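Local coordinates for protein E (Haemophilus influenzae, PDB 3ZH5) that acts as a multifunctional surface adhesin that binds host epithelial cells, vitronectin, laminin and plasminogen, aiding serum resistance and immune evasion, at residues Ser14-Leu19 with Glu90-Gly95. Sequence-based numbering, arbitrary orientation.
Sequences SGYIRL and EFWGQG
Tyr16 reaches from the edge strand 16-19 to the loop 90-95 and supplies every close contact from its segment, with Trp92 as its main partner. It leaves the backbone with CG anti to the carbonyl carbon (chi1 -73°), which directs the ring at the indole of Trp92. At the root, CB lies 4.0 Å from Trp92 CZ3. Next, CG is nearly equidistant from Trp92 CE3 and CZ3 (3.9 and 4.0 Å), and CD2 makes the closest carbon contact, 3.7 Å to Trp92 CE3. The pair is edge-to-face: the benzo edge of Trp92 points at one face of the Tyr16 ring, the six-membered rings having centroids 5.0 Å apart and planes at 58°, well short of perpendicular. CE2 still touches CE3, and beyond it the surroundings turn polar: Tyr16 OH lies 3.2 Å from Trp92 O and accepts a weak, bent bond from Gln94 NE2 (3.4 Å, N-H...O angle 129°). Gln94, bent at chi2, also gives NE2 weakly to Trp92 O, while Arg68 from strand 64-74 makes weak bonds to both oxygens. Tyr26 meets Trp92 edge-to-face, extending the aromatic cluster. Aromatic packing thus chiefly joins strand to loop; the weak amide and guanidinium bonds probably add little directional hold.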
loop_
_atom_site.group_PDB
_atom_site.type_symbol
_atom_site.label_atom_id
_atom_site.label_comp_id
_atom_site.label_asym_id
_atom_site.label_seq_id
_atom_site.Cartn_x
_atom_site.Cartn_y
_atom_site.Cartn_z
ATOM N N SER A 14 11.034 7.135 7.671
ATOM C CA SER A 14 11.027 8.323 6.822
ATOM C C SER A 14 10.483 8.032 5.425
ATOM O O SER A 14 10.854 7.050 4.765
ATOM C CB SER A 14 12.439 8.950 6.763
ATOM O OG SER A 14 12.857 9.153 5.423
ATOM N N GLY A 15 9.593 8.913 4.983
ATOM C CA GLY A 15 8.919 8.790 3.717
ATOM C C GLY A 15 7.620 8.000 3.719
ATOM O O GLY A 15 6.909 7.991 2.719
ATOM N N TYR A 16 7.300 7.319 4.811
ATOM C CA TYR A 16 6.050 6.551 4.866
ATOM C C TYR A 16 4.989 7.444 5.481
ATOM O O TYR A 16 5.233 8.127 6.456
ATOM C CB TYR A 16 6.227 5.264 5.673
ATOM C CG TYR A 16 7.033 4.247 4.911
ATOM C CD1 TYR A 16 8.408 4.391 4.769
ATOM C CD2 TYR A 16 6.414 3.155 4.310
ATOM C CE1 TYR A 16 9.154 3.470 4.041
ATOM C CE2 TYR A 16 7.147 2.230 3.575
ATOM C CZ TYR A 16 8.517 2.390 3.446
ATOM O OH TYR A 16 9.258 1.476 2.726
ATOM N N ILE A 17 3.823 7.449 4.871
ATOM C CA ILE A 17 2.754 8.294 5.249
ATOM C C ILE A 17 1.685 7.380 5.868
ATOM O O ILE A 17 1.144 6.495 5.204
ATOM C CB ILE A 17 2.161 9.031 4.076
ATOM C CG1 ILE A 17 3.234 9.829 3.292
ATOM C CG2 ILE A 17 1.047 9.954 4.565
ATOM C CD1 ILE A 17 2.642 10.563 2.110
ATOM N N ARG A 18 1.373 7.599 7.130
ATOM C CA ARG A 18 0.408 6.748 7.817
ATOM C C ARG A 18 -1.004 7.198 7.483
ATOM O O ARG A 18 -1.290 8.385 7.385
ATOM C CB ARG A 18 0.679 6.795 9.325
ATOM C CG ARG A 18 -0.307 6.094 10.207
ATOM C CD ARG A 18 0.140 6.309 11.660
ATOM N NE ARG A 18 1.136 5.325 12.054
ATOM C CZ ARG A 18 2.118 5.539 12.919
ATOM N NH1 ARG A 18 2.267 6.725 13.496
ATOM N NH2 ARG A 18 2.967 4.558 13.197
ATOM N N LEU A 19 -1.903 6.249 7.254
ATOM C CA LEU A 19 -3.246 6.620 6.866
ATOM C C LEU A 19 -4.182 6.612 8.039
ATOM O O LEU A 19 -3.959 5.949 9.045
ATOM C CB LEU A 19 -3.793 5.651 5.805
ATOM C CG LEU A 19 -2.875 5.705 4.584
ATOM C CD1 LEU A 19 -3.374 4.878 3.435
ATOM C CD2 LEU A 19 -2.662 7.176 4.149
ATOM N N GLU A 90 10.249 -8.784 6.612
ATOM C CA GLU A 90 10.554 -7.666 7.515
ATOM C C GLU A 90 9.458 -6.605 7.379
ATOM O O GLU A 90 8.722 -6.608 6.392
ATOM C CB GLU A 90 11.922 -7.052 7.185
ATOM C CG GLU A 90 13.101 -7.952 7.488
ATOM C CD GLU A 90 14.296 -7.667 6.597
ATOM O OE1 GLU A 90 14.431 -6.519 6.130
ATOM O OE2 GLU A 90 15.096 -8.594 6.355
ATOM N N PHE A 91 9.330 -5.711 8.362
ATOM C CA PHE A 91 8.339 -4.635 8.268
ATOM C C PHE A 91 8.771 -3.636 7.191
ATOM O O PHE A 91 9.901 -3.685 6.715
ATOM C CB PHE A 91 8.162 -3.925 9.632
ATOM C CG PHE A 91 7.574 -4.799 10.699
ATOM C CD1 PHE A 91 6.273 -5.253 10.602
ATOM C CD2 PHE A 91 8.324 -5.166 11.797
ATOM C CE1 PHE A 91 5.738 -6.059 11.569
ATOM C CE2 PHE A 91 7.788 -5.967 12.773
ATOM C CZ PHE A 91 6.496 -6.421 12.652
ATOM N N TRP A 92 7.861 -2.757 6.789
ATOM C CA TRP A 92 8.152 -1.708 5.804
ATOM C C TRP A 92 8.377 -2.253 4.376
ATOM O O TRP A 92 8.984 -1.597 3.532
ATOM C CB TRP A 92 9.347 -0.849 6.258
ATOM C CG TRP A 92 9.178 -0.268 7.668
ATOM C CD1 TRP A 92 9.951 -0.528 8.750
ATOM C CD2 TRP A 92 8.168 0.652 8.105
ATOM N NE1 TRP A 92 9.494 0.183 9.850
ATOM C CE2 TRP A 92 8.396 0.908 9.475
ATOM C CE3 TRP A 92 7.093 1.286 7.467
ATOM C CZ2 TRP A 92 7.576 1.772 10.236
ATOM C CZ3 TRP A 92 6.280 2.153 8.223
ATOM C CH2 TRP A 92 6.526 2.376 9.598
ATOM N N GLY A 93 7.823 -3.429 4.103
ATOM C CA GLY A 93 7.859 -4.000 2.778
ATOM C C GLY A 93 9.286 -4.232 2.269
ATOM O O GLY A 93 9.590 -3.877 1.139
ATOM N N GLN A 94 10.134 -4.833 3.105
ATOM C CA GLN A 94 11.552 -5.049 2.811
ATOM C C GLN A 94 11.879 -6.467 3.217
ATOM O O GLN A 94 11.168 -7.051 4.043
ATOM C CB GLN A 94 12.449 -4.144 3.675
ATOM C CG GLN A 94 12.064 -2.681 3.742
ATOM C CD GLN A 94 12.421 -1.922 2.493
ATOM O OE1 GLN A 94 13.268 -2.353 1.709
ATOM N NE2 GLN A 94 11.764 -0.787 2.287
ATOM N N GLY A 95 12.981 -6.991 2.682
ATOM C CA GLY A 95 13.533 -8.263 3.113
ATOM C C GLY A 95 13.218 -9.388 2.152
ATOM O O GLY A 95 13.109 -9.173 0.941
#